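Local atomic coordinates of uncharacterized ACR, COG1565 superfamily (Burkholderia thailandensis, PDB entry 4F3N), a protein that is of unknown function but binds S-adenosyl-L-homocysteine and probably acts as an S-adenosylmethionine-dependent methyltransferase, perhaps on protein arginines. Residues A[123-128]-A[153-158]; A[163-168]-A[191-196]; A[136-141]-A[289-294]; A[118-123]-A[392-397]; A[146-151]-A[179-184]. One frame throughout, in Å; residues are numbered along the deposited sequence. Where two conformers were deposited one is given.

Interaction 1 (A[123-128]-A[153-158])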
# COMPACT_ATOMS: atom_id res chain seq x y z
N GLN A 123 17.08 -3.82 -5.85
CA GLN A 123 17.95 -4.25 -6.93
C GLN A 123 17.18 -4.94 -8.05
O GLN A 123 17.47 -4.76 -9.21
CB GLN A 123 19.04 -5.18 -6.42
CG GLN A 123 20.10 -4.51 -5.58
CD GLN A 123 21.17 -5.54 -5.26
OE1 GLN A 123 20.95 -6.47 -4.49
NE2 GLN A 123 22.29 -5.44 -5.96
N THR A 124 16.23 -5.78 -7.66
CA THR A 124 15.44 -6.50 -8.62
C THR A 124 14.43 -5.61 -9.29
O THR A 124 14.28 -5.66 -10.50
CB THR A 124 14.74 -7.70 -7.95
OG1 THR A 124 15.76 -8.50 -7.32
CG2 THR A 124 13.96 -8.56 -9.01
N LEU A 125 13.71 -4.80 -8.50
CA LEU A 125 12.70 -3.87 -9.06
C LEU A 125 13.31 -2.90 -10.08
O LEU A 125 12.65 -2.47 -10.99
CB LEU A 125 12.01 -3.09 -7.95
CG LEU A 125 10.96 -2.03 -8.27
CD1 LEU A 125 9.79 -2.69 -8.99
CD2 LEU A 125 10.51 -1.34 -6.95
N ALA A 126 14.58 -2.53 -9.85
CA ALA A 126 15.30 -1.62 -10.74
C ALA A 126 15.26 -2.10 -12.19
O ALA A 126 15.25 -1.30 -13.14
CB ALA A 126 16.75 -1.39 -10.23
N ARG A 127 15.23 -3.41 -12.41
CA ARG A 127 15.21 -3.91 -13.79
C ARG A 127 13.96 -3.57 -14.60
O ARG A 127 14.06 -2.91 -15.64
CB ARG A 127 15.58 -5.38 -13.82
CG ARG A 127 17.03 -5.50 -13.36
CD ARG A 127 17.52 -6.91 -13.13
NE ARG A 127 18.87 -6.84 -12.52
CZ ARG A 127 19.69 -7.88 -12.41
NH1 ARG A 127 19.32 -9.09 -12.85
NH2 ARG A 127 20.89 -7.70 -11.86
N PRO A 128 12.77 -3.99 -14.12
CA PRO A 128 11.56 -3.48 -14.81
C PRO A 128 11.37 -1.97 -14.75
O PRO A 128 10.79 -1.40 -15.68
CB PRO A 128 10.40 -4.24 -14.12
CG PRO A 128 10.98 -4.75 -12.82
CD PRO A 128 12.45 -4.91 -13.01
N ALA A 153 16.46 4.78 -1.57
CA ALA A 153 17.92 4.69 -1.56
C ALA A 153 18.38 3.49 -2.40
O ALA A 153 19.31 3.60 -3.22
CB ALA A 153 18.46 4.61 -0.15
N GLY A 154 17.67 2.36 -2.24
CA GLY A 154 17.99 1.14 -2.96
C GLY A 154 17.75 1.26 -4.45
O GLY A 154 18.55 0.76 -5.26
N LEU A 155 16.64 1.89 -4.83
CA LEU A 155 16.25 1.96 -6.24
C LEU A 155 17.16 2.97 -6.97
O LEU A 155 17.64 2.75 -8.09
CB LEU A 155 14.78 2.34 -6.34
CG LEU A 155 14.02 2.12 -7.63
CD1 LEU A 155 14.19 0.71 -8.20
CD2 LEU A 155 12.51 2.37 -7.34
N LEU A 156 17.44 4.06 -6.29
CA LEU A 156 18.34 5.07 -6.85
C LEU A 156 19.72 4.46 -7.13
O LEU A 156 20.30 4.61 -8.22
CB LEU A 156 18.51 6.23 -5.85
CG LEU A 156 17.66 7.44 -6.04
CD1 LEU A 156 17.93 8.43 -4.92
CD2 LEU A 156 17.99 8.09 -7.41
N THR A 157 20.25 3.79 -6.11
CA THR A 157 21.56 3.17 -6.22
C THR A 157 21.61 2.08 -7.30
O THR A 157 22.53 2.01 -8.17
CB THR A 157 21.98 2.60 -4.84
OG1 THR A 157 22.12 3.70 -3.93
CG2 THR A 157 23.34 1.93 -4.91
N ALA A 158 20.57 1.27 -7.32
CA ALA A 158 20.55 0.15 -8.25
C ALA A 158 20.38 0.65 -9.68
O ALA A 158 21.03 0.10 -10.60
CB ALA A 158 19.46 -0.86 -7.89

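Interaction 2 (A[163-168]-A[191-196])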
# COMPACT_ATOMS: atom_id res chain seq x y z
N GLY A 163 23.38 1.88 -15.03
CA GLY A 163 23.64 2.87 -16.11
C GLY A 163 22.52 3.86 -16.31
O GLY A 163 22.52 4.61 -17.28
N VAL A 164 21.56 3.88 -15.39
CA VAL A 164 20.36 4.74 -15.51
C VAL A 164 20.40 5.84 -14.49
O VAL A 164 20.16 5.61 -13.32
CB VAL A 164 19.06 3.94 -15.35
CG1 VAL A 164 17.82 4.85 -15.41
CG2 VAL A 164 19.00 2.86 -16.42
N GLU A 165 20.67 7.05 -14.94
CA GLU A 165 20.54 8.25 -14.10
C GLU A 165 19.19 8.93 -14.33
O GLU A 165 18.68 9.04 -15.45
CB GLU A 165 21.61 9.29 -14.42
CG GLU A 165 23.03 8.85 -14.17
CD GLU A 165 23.41 8.73 -12.72
OE1 GLU A 165 22.69 9.23 -11.85
OE2 GLU A 165 24.49 8.13 -12.45
N LEU A 166 18.63 9.44 -13.24
CA LEU A 166 17.37 10.11 -13.28
C LEU A 166 17.56 11.62 -13.23
O LEU A 166 18.46 12.13 -12.50
CB LEU A 166 16.55 9.65 -12.06
CG LEU A 166 16.28 8.15 -11.92
CD1 LEU A 166 15.50 7.85 -10.64
CD2 LEU A 166 15.50 7.63 -13.15
N ASP A 167 16.70 12.34 -13.96
CA ASP A 167 16.59 13.79 -13.80
C ASP A 167 16.11 14.16 -12.39
O ASP A 167 16.52 15.19 -11.83
CB ASP A 167 15.68 14.38 -14.85
CG ASP A 167 16.21 14.21 -16.29
OD1 ASP A 167 17.44 14.06 -16.49
OD2 ASP A 167 15.36 14.25 -17.23
N GLU A 168 15.29 13.32 -11.80
CA GLU A 168 14.80 13.52 -10.43
C GLU A 168 14.18 12.20 -9.89
O GLU A 168 13.61 11.42 -10.64
CB GLU A 168 13.73 14.62 -10.43
CG GLU A 168 13.13 14.98 -9.07
CD GLU A 168 12.25 16.22 -9.15
OE1 GLU A 168 12.79 17.34 -9.35
OE2 GLU A 168 11.04 16.07 -9.11
N PRO A 191 24.66 8.42 -0.58
CA PRO A 191 25.27 9.75 -0.67
C PRO A 191 25.62 10.06 -2.12
O PRO A 191 25.99 9.17 -2.86
CB PRO A 191 26.52 9.65 0.21
CG PRO A 191 26.74 8.21 0.47
CD PRO A 191 25.47 7.46 0.19
N GLY A 192 25.44 11.30 -2.53
CA GLY A 192 25.82 11.67 -3.89
C GLY A 192 24.87 11.25 -5.01
O GLY A 192 25.11 11.58 -6.15
N LEU A 193 23.87 10.44 -4.69
CA LEU A 193 22.61 10.34 -5.47
C LEU A 193 21.47 11.07 -4.72
O LEU A 193 20.46 11.49 -5.32
CB LEU A 193 22.24 8.88 -5.69
CG LEU A 193 23.11 8.16 -6.72
CD1 LEU A 193 23.05 6.65 -6.48
CD2 LEU A 193 22.63 8.54 -8.13
N ALA A 194 21.66 11.25 -3.43
CA ALA A 194 20.70 11.95 -2.60
C ALA A 194 20.30 13.31 -3.15
O ALA A 194 19.18 13.77 -2.96
CB ALA A 194 21.26 12.08 -1.17
N ALA A 195 21.23 13.97 -3.83
CA ALA A 195 20.99 15.33 -4.36
C ALA A 195 19.96 15.36 -5.48
O ALA A 195 19.51 16.43 -5.84
CB ALA A 195 22.30 15.93 -4.82
N ARG A 196 19.66 14.19 -6.07
CA ARG A 196 18.64 14.07 -7.11
C ARG A 196 17.22 13.94 -6.56
O ARG A 196 16.28 13.91 -7.34
CB ARG A 196 18.96 12.86 -8.02
CG ARG A 196 20.20 13.09 -8.84
CD ARG A 196 20.61 11.88 -9.56
NE ARG A 196 21.93 12.06 -10.14
CZ ARG A 196 22.18 12.32 -11.42
NH1 ARG A 196 21.20 12.45 -12.29
NH2 ARG A 196 23.44 12.46 -11.82

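Interaction 3 (A[136-141]-A[289-294])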
# COMPACT_ATOMS: atom_id res chain seq x y z
N SER A 136 9.27 3.97 -22.45
CA SER A 136 8.51 5.20 -22.50
C SER A 136 9.34 6.44 -22.82
O SER A 136 8.78 7.52 -22.99
CB SER A 136 7.74 5.45 -21.21
OG SER A 136 8.60 5.60 -20.11
N GLY A 137 10.65 6.29 -22.90
CA GLY A 137 11.58 7.42 -23.13
C GLY A 137 11.52 8.45 -22.04
O GLY A 137 11.60 9.65 -22.31
N THR A 138 11.43 8.01 -20.80
CA THR A 138 11.37 8.92 -19.66
C THR A 138 12.55 8.70 -18.73
O THR A 138 13.32 7.72 -18.88
CB THR A 138 10.03 8.75 -18.93
OG1 THR A 138 9.91 7.40 -18.48
CG2 THR A 138 8.84 9.11 -19.84
N ARG A 139 12.70 9.61 -17.76
CA ARG A 139 13.93 9.68 -16.97
C ARG A 139 13.69 10.13 -15.54
O ARG A 139 14.56 10.77 -14.96
CB ARG A 139 14.93 10.65 -17.67
N ARG A 140 12.50 9.87 -14.99
CA ARG A 140 12.14 10.30 -13.65
C ARG A 140 11.42 9.16 -12.95
O ARG A 140 10.73 8.38 -13.59
CB ARG A 140 11.22 11.52 -13.69
CG ARG A 140 11.87 12.80 -14.23
CD ARG A 140 10.84 13.94 -14.30
NE ARG A 140 11.49 15.18 -14.70
CZ ARG A 140 11.66 16.28 -13.95
NH1 ARG A 140 11.20 16.38 -12.71
NH2 ARG A 140 12.29 17.31 -14.48
N VAL A 141 11.62 9.07 -11.64
CA VAL A 141 10.84 8.19 -10.79
C VAL A 141 10.12 9.04 -9.73
O VAL A 141 10.67 10.06 -9.23
CB VAL A 141 11.72 7.16 -10.11
CG1 VAL A 141 10.94 6.40 -9.01
CG2 VAL A 141 12.32 6.19 -11.15
N LEU A 289 -0.36 10.51 -14.97
CA LEU A 289 0.67 9.89 -15.80
C LEU A 289 0.45 10.18 -17.28
O LEU A 289 -0.53 9.69 -17.83
CB LEU A 289 0.66 8.39 -15.55
CG LEU A 289 1.74 7.59 -16.25
CD1 LEU A 289 3.07 7.98 -15.68
CD2 LEU A 289 1.51 6.07 -16.09
N ALA A 290 1.33 10.95 -17.91
CA ALA A 290 1.20 11.26 -19.35
C ALA A 290 1.94 10.25 -20.21
O ALA A 290 1.57 9.96 -21.35
CB ALA A 290 1.73 12.64 -19.63
N ARG A 291 3.03 9.72 -19.67
CA ARG A 291 3.90 8.78 -20.38
C ARG A 291 4.75 8.09 -19.34
O ARG A 291 5.31 8.76 -18.47
CB ARG A 291 4.77 9.60 -21.34
CG ARG A 291 5.88 8.90 -22.03
CD ARG A 291 6.73 9.92 -22.80
NE ARG A 291 6.08 10.42 -24.00
CZ ARG A 291 6.63 10.41 -25.22
NH1 ARG A 291 7.85 9.91 -25.43
NH2 ARG A 291 5.97 10.92 -26.24
N GLY A 292 4.87 6.78 -19.40
CA GLY A 292 5.64 6.01 -18.41
C GLY A 292 4.81 4.87 -17.84
O GLY A 292 3.95 4.31 -18.52
N ALA A 293 5.01 4.57 -16.56
CA ALA A 293 4.37 3.43 -15.94
C ALA A 293 4.12 3.74 -14.46
O ALA A 293 4.75 4.64 -13.89
CB ALA A 293 5.26 2.17 -16.07
N ALA A 294 3.26 2.96 -13.84
CA ALA A 294 2.98 3.08 -12.40
C ALA A 294 2.89 1.65 -11.90
O ALA A 294 2.11 0.86 -12.45
CB ALA A 294 1.70 3.86 -12.08

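Interaction 4 (A[118-123]-A[392-397])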
# COMPACT_ATOMS: atom_id res chain seq x y z
N SER A 118 14.63 -4.56 1.66
CA SER A 118 14.61 -3.45 0.73
C SER A 118 15.75 -3.46 -0.29
O SER A 118 15.46 -3.25 -1.43
CB SER A 118 14.48 -2.12 1.47
OG SER A 118 13.34 -2.22 2.31
N PRO A 119 17.04 -3.71 0.12
CA PRO A 119 18.15 -3.88 -0.86
C PRO A 119 17.98 -4.89 -2.01
O PRO A 119 18.12 -4.53 -3.15
CB PRO A 119 19.36 -4.29 0.01
CG PRO A 119 19.09 -3.61 1.31
CD PRO A 119 17.57 -3.64 1.50
N LEU A 120 17.71 -6.15 -1.71
CA LEU A 120 17.60 -7.14 -2.76
C LEU A 120 16.32 -6.84 -3.58
O LEU A 120 16.29 -7.00 -4.81
CB LEU A 120 17.53 -8.51 -2.13
CG LEU A 120 17.43 -9.61 -3.14
CD1 LEU A 120 18.79 -9.82 -3.80
CD2 LEU A 120 16.95 -10.86 -2.43
N PHE A 121 15.28 -6.43 -2.88
CA PHE A 121 14.03 -6.04 -3.51
C PHE A 121 14.23 -4.90 -4.49
O PHE A 121 13.85 -5.01 -5.67
CB PHE A 121 12.95 -5.72 -2.46
CG PHE A 121 11.65 -5.31 -3.07
CD1 PHE A 121 10.70 -6.25 -3.43
CD2 PHE A 121 11.36 -3.96 -3.24
CE1 PHE A 121 9.49 -5.88 -3.99
CE2 PHE A 121 10.14 -3.55 -3.81
CZ PHE A 121 9.20 -4.51 -4.17
N ALA A 122 14.89 -3.83 -4.03
CA ALA A 122 15.12 -2.68 -4.90
C ALA A 122 16.04 -3.02 -6.09
O ALA A 122 15.83 -2.54 -7.21
CB ALA A 122 15.73 -1.54 -4.08
N GLN A 123 17.08 -3.82 -5.85
CA GLN A 123 17.95 -4.25 -6.93
C GLN A 123 17.18 -4.94 -8.05
O GLN A 123 17.47 -4.76 -9.21
CB GLN A 123 19.04 -5.18 -6.42
CG GLN A 123 20.10 -4.51 -5.58
CD GLN A 123 21.17 -5.54 -5.26
OE1 GLN A 123 20.95 -6.47 -4.49
NE2 GLN A 123 22.29 -5.44 -5.96
N ASN A 392 17.99 -16.35 2.35
CA ASN A 392 16.83 -16.23 3.22
C ASN A 392 15.93 -15.04 2.82
O ASN A 392 14.71 -15.16 2.87
CB ASN A 392 17.27 -16.05 4.68
CG ASN A 392 17.83 -17.32 5.29
OD1 ASN A 392 17.47 -18.45 4.90
ND2 ASN A 392 18.71 -17.14 6.28
N ALA A 393 16.55 -13.93 2.41
CA ALA A 393 15.80 -12.73 1.96
C ALA A 393 14.97 -13.05 0.72
O ALA A 393 13.79 -12.70 0.66
CB ALA A 393 16.74 -11.55 1.67
N VAL A 394 15.61 -13.66 -0.26
CA VAL A 394 14.97 -14.08 -1.48
C VAL A 394 13.80 -15.00 -1.14
O VAL A 394 12.69 -14.85 -1.67
CB VAL A 394 15.93 -14.77 -2.44
CG1 VAL A 394 15.16 -15.39 -3.61
CG2 VAL A 394 16.99 -13.79 -2.93
N GLN A 395 14.01 -15.96 -0.26
CA GLN A 395 12.93 -16.88 0.05
C GLN A 395 11.76 -16.17 0.70
O GLN A 395 10.61 -16.48 0.41
CB GLN A 395 13.44 -18.03 0.94
CG GLN A 395 12.36 -19.04 1.28
CD GLN A 395 12.92 -20.22 2.03
OE1 GLN A 395 13.51 -20.04 3.11
NE2 GLN A 395 12.74 -21.42 1.49
N LYS A 396 12.02 -15.22 1.60
CA LYS A 396 10.93 -14.46 2.20
C LYS A 396 10.15 -13.68 1.13
O LYS A 396 8.92 -13.57 1.19
CB LYS A 396 11.50 -13.48 3.23
N LEU A 397 10.90 -13.14 0.17
CA LEU A 397 10.26 -12.35 -0.90
C LEU A 397 9.41 -13.18 -1.87
O LEU A 397 8.43 -12.66 -2.40
CB LEU A 397 11.29 -11.57 -1.69
CG LEU A 397 11.95 -10.39 -0.97
CD1 LEU A 397 13.09 -9.80 -1.76
CD2 LEU A 397 10.93 -9.30 -0.63

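Interaction 5 (A[146-151]-A[179-184])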
# COMPACT_ATOMS: atom_id res chain seq x y z
N ALA A 146 6.72 6.43 0.68
CA ALA A 146 8.18 6.14 0.64
C ALA A 146 8.72 5.64 1.96
O ALA A 146 9.92 5.35 2.08
CB ALA A 146 9.03 7.27 0.05
N GLY A 147 7.84 5.49 2.95
CA GLY A 147 8.31 4.96 4.26
C GLY A 147 9.45 5.76 4.88
O GLY A 147 9.37 6.97 4.99
N THR A 148 10.51 5.10 5.32
CA THR A 148 11.70 5.80 5.81
C THR A 148 12.78 6.00 4.71
O THR A 148 13.90 6.41 5.01
CB THR A 148 12.33 5.09 6.99
OG1 THR A 148 12.77 3.80 6.60
CG2 THR A 148 11.32 5.00 8.18
N GLY A 149 12.40 5.74 3.45
CA GLY A 149 13.29 6.00 2.35
C GLY A 149 14.22 4.87 1.95
O GLY A 149 15.09 5.07 1.12
N LYS A 150 14.05 3.70 2.54
CA LYS A 150 14.92 2.55 2.19
C LYS A 150 14.78 2.09 0.75
O LYS A 150 15.78 1.80 0.06
CB LYS A 150 14.67 1.38 3.13
CG LYS A 150 15.12 1.60 4.54
CD LYS A 150 14.96 0.31 5.32
CE LYS A 150 15.01 0.53 6.83
NZ LYS A 150 16.31 1.14 7.23
N LEU A 151 13.56 2.05 0.24
CA LEU A 151 13.37 1.67 -1.17
C LEU A 151 13.94 2.71 -2.11
O LEU A 151 14.56 2.36 -3.11
CB LEU A 151 11.89 1.45 -1.48
CG LEU A 151 11.56 1.04 -2.93
CD1 LEU A 151 12.21 -0.27 -3.26
CD2 LEU A 151 10.05 0.84 -3.12
N ARG A 179 9.42 13.10 5.49
CA ARG A 179 10.62 13.42 4.72
C ARG A 179 11.91 13.58 5.53
O ARG A 179 12.96 13.30 5.02
CB ARG A 179 10.40 14.59 3.78
CG ARG A 179 10.12 15.93 4.42
CD ARG A 179 9.65 16.89 3.34
NE ARG A 179 8.29 16.63 2.88
CZ ARG A 179 7.64 17.42 2.03
NH1 ARG A 179 8.26 18.49 1.53
NH2 ARG A 179 6.40 17.17 1.68
N ALA A 180 11.83 14.01 6.80
CA ALA A 180 13.06 14.15 7.57
C ALA A 180 13.82 12.84 7.70
O ALA A 180 15.02 12.80 7.46
CB ALA A 180 12.78 14.75 9.00
N ARG A 181 13.12 11.77 8.06
CA ARG A 181 13.78 10.48 8.17
C ARG A 181 14.25 9.96 6.80
O ARG A 181 15.34 9.38 6.70
CB ARG A 181 12.91 9.44 8.88
CG ARG A 181 13.65 8.12 9.14
CD ARG A 181 13.72 7.76 10.61
NE ARG A 181 14.07 6.35 10.81
CZ ARG A 181 13.23 5.37 11.20
NH1 ARG A 181 11.94 5.61 11.45
NH2 ARG A 181 13.70 4.12 11.34
N GLN A 182 13.44 10.17 5.76
CA GLN A 182 13.82 9.76 4.41
C GLN A 182 15.13 10.44 3.96
O GLN A 182 16.03 9.79 3.41
CB GLN A 182 12.70 10.10 3.41
CG GLN A 182 11.44 9.28 3.66
CD GLN A 182 10.21 9.79 2.94
OE1 GLN A 182 10.22 10.88 2.34
NE2 GLN A 182 9.12 9.00 3.00
N ARG A 183 15.24 11.73 4.23
CA ARG A 183 16.43 12.51 3.88
C ARG A 183 17.66 11.97 4.60
O ARG A 183 18.71 11.84 4.02
CB ARG A 183 16.18 13.98 4.25
CG ARG A 183 17.37 14.90 4.07
CD ARG A 183 16.89 16.33 4.29
NE ARG A 183 17.96 17.27 4.07
CZ ARG A 183 18.70 17.78 5.04
NH1 ARG A 183 18.44 17.48 6.31
NH2 ARG A 183 19.67 18.63 4.75
N GLU A 184 17.49 11.61 5.87
CA GLU A 184 18.56 11.02 6.67
C GLU A 184 19.03 9.68 6.08
O GLU A 184 20.22 9.48 5.91
CB GLU A 184 18.08 10.79 8.10
CG GLU A 184 19.19 10.46 9.08
CD GLU A 184 18.69 10.01 10.44
OE1 GLU A 184 17.45 9.94 10.66
OE2 GLU A 184 19.55 9.68 11.29

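Interaction 1 (A[123-128]-A[153-158])
Ala126 and Ala158 meet at the heart of a buried helix-helix contact, made through carbon atoms, between helix 118-136 and helix 150-161, whose short segments cross at -59° with their axes 8.4 Å apart. Small residues make this closeness possible. The methyl CB of Ala126 lies 3.6 Å from CB of Ala158, each CB pointing at the opposite helix, and the same Ala158 methyl rests 3.8 Å from CA of Gln123, so one methyl touches the backbone of one residue and the side chain of another a turn on. Leu155 supplies the bulk. Its CG stands anti to the backbone N (chi1 -163°), which carries CD1 across to CA of Ala126 at 3.6 Å, while its other branch, CD2, comes to 4.2 Å from CD2 of Leu125. Leucine thus spreads its two methyls over successive residues of the facing helix. Away from this interface, Leu125 leans on Phe366 of helix 363-369. Helix 118-136 leads into strand 140-144, first in chain order among the strands of the central sheet, and helix 150-161 follows that strand; their close packing is what is expected of neighbouring helices in the Rossmann-like fold of S-adenosylmethionine-dependent methyltransferases.

Interaction 2 (A[163-168]-A[191-196])
The guanidinium of Arg196 has Glu165 over one face and the carbonyl of Leu166 at its edge. Glu165 OE1 sits 3.1 Å above the guanidinium plane, over its centre, and 3.3 Å from NH2 of Arg196; the two flat groups are tilted 36° apart. This salt bridge is therefore one of charge alone, since the N-H bonds lie in a plane that the oxygen does not share. The edge is used differently. Arg196 NH1 donates to Leu166 O at 2.8 Å, with the acceptor in the guanidinium plane and an N-H...O angle of 147°, although the nitrogen itself stands above the plane of that carbonyl. The in-plane bond orients the edge, and the face-on charge probably helps to hold the group. Glu165 gets there by a bend at chi2 (-71°), whereas Arg196 runs extended from CG to NE, and the two side chains cross at about a right angle. Glu165 OE1 also borders CD2 of Leu193 at 3.8 Å. Farther along, CA of Glu168 makes a CA-H...O contact of 3.4 Å with Arg196 O. This surface contact joins the loop between helix 150-161 and strand 168-172 to the loop between helix 179-189 and strand 197-200, just where the two parallel strands begin to pair, while Leu193 packs on Thr157 and Ala160 of helix 150-161 and Leu166 reaches Leu133 of helix 118-136.

Interaction 3 (A[136-141]-A[289-294])
Ser136 and Gly292 lie in close van der Waals contact, with Ser136 OG 3.4 Å from CA of Gly292 and Ser136 CB 3.5 Å from the same carbon. The backbone of Gly292, at positive phi, offers the serine a surface with no side chain on it. Beside this, Arg291 lays its aliphatic part along the chain end of the helix: CD comes to 3.2 Å from Ser136 O, and CG lies 3.7 Å from Thr138 CG2. The arginine starts out with CG anti to the backbone N (chi1 171°) and bends at chi3, which brings its guanidinium round so that Ser136 O lies at the edge, near the plane. The distance from NH1 to that oxygen, 3.5 Å, makes this a proximity and not a bond.

The next shell explains why Ser136 and Thr138 stand where they do. Gly137 is the C-prime residue of a Schellman motif that ends helix 118-136, and its positive phi turns the chain toward strand 140-144 of the central sheet, Rossmann-like as in S-adenosylmethionine-dependent methyltransferases. Across the turn Thr138 OG1 donates to Ser136 OG at 2.8 Å, and Ser136 OG is also bonded to Ala132 O one turn back in the helix. Both hydroxyls occupy the position between the backbone N and the carbonyl carbon (chi1 63° and 59°), which lets them face each other.

Farther out, Ser136 and Ala293 both touch Ile416, and Thr138 rests on Leu133 and Glu208. Past the corner at residues 290-292, the chain enters strand 293-298, separated from strand 140-144 in the sheet by strand 210-214.

Interaction 4 (A[118-123]-A[392-397])
Leu120 and Phe121 meet Leu397 beside the cofactor pocket of a probable Rossmann-like methyltransferase, where helix 118-136 begins and helix 384-398 crosses over it. Phe121 belongs to both the contact and the pocket's surroundings: its side chain comes within about 4 Å of that of Asn214, a residue seen to bind S-adenosyl-L-homocysteine, which is not bound here, and about 3 Å from a 1,2-ethanediol that probably came from the crystallisation liquor. The two helical segments cross at -68°, their axes 9.9 Å apart. Leucine side chains fill most of that spacing. Leu120 points its CB at the facing helix and, with CG anti to the backbone N (chi1 -179°), sends CD2 among three residues there. CD2 is 4.2 Å from the methyl of Ala393 and 4.1 Å from CD1 of Leu397; its approach to Val394 is modelled too short to be relied upon. CD1 of Leu397 reaches both Leu120 and Phe121, and CD2 reaches the phenyl ring alone. The side chains of Phe121 and Leu397 run at about a right angle to each other. Around them, Ile372 of helix 372-376 touches both Leu120 and Leu397, Leu117 packs on Ala393 and Leu397, and Leu367 of helix 363-369 also reaches Leu397, closing an apolar cluster to which several helices contribute. Within it, CD1 of Leu397 sits 4.1 Å from CB of Phe121, while CD2 of Leu397 approaches the phenyl ring obliquely, 4.1 Å from CD1 of Phe121.

Interaction 5 (A[146-151]-A[179-184])
A type II' turn from Ala146 to Gly149, closed by Gly149 N to Ala146 O, brings the loop so near helix 179-189 that CA of Gly149 stands 4.3 Å from CA of Gln182. At this close approach of the backbones, CA of Gln182 makes a CA-H...O contact of 3.4 Å with Thr148 O. Gln182, extended beyond CG, passes its amide along the turn. NE2 donates to Gly147 O at 2.9 Å, with an N-H...O angle of 157°; the oxygen lies near the amide plane, whereas NE2 stands above the plane of the carbonyl. NE2 also bonds Gly145 O and OE1 accepts from Trp199 NE1, which together fix the buried amide's flip. Arg181 runs alongside Thr148, whose CG2 lies over one guanidinium face, toward its rim and 3.4 Å from NH1 of Arg181. Gly147 and Gly149 fit a GxGxxA pattern, consistent with the glycine-rich cofactor loop of Rossmann-like methyltransferases. Here the loop links strand 140-144 to helix 150-161, for which Gly149 is the N-cap, and Gln182 ties it to helix 179-189 and, through Trp199, to edge strand 197-200.

How the interactions relate
Along the chain, interaction 1 closes before interaction 2 opens; interaction 2 is nested within the loop closed by interaction 3, and interactions 1, 2, 3 and 5 all lie inside that of interaction 4. Helix 118-136 serves interactions 1 and 4, whose centres are 11 Å apart, and helix 150-161 serves interactions 1 and 5. Leu151 links interaction 5 to interactions 1 and 4 by touching Leu125 and Phe121. Interactions 2 and 3 meet at the start of the seven-stranded sheet, where strands 140-144 and 168-172 pair. Interactions 3 and 4 stand farthest apart, 25 Å between centres, so the contacts run from the strand-entry end of the sheet to the cofactor side.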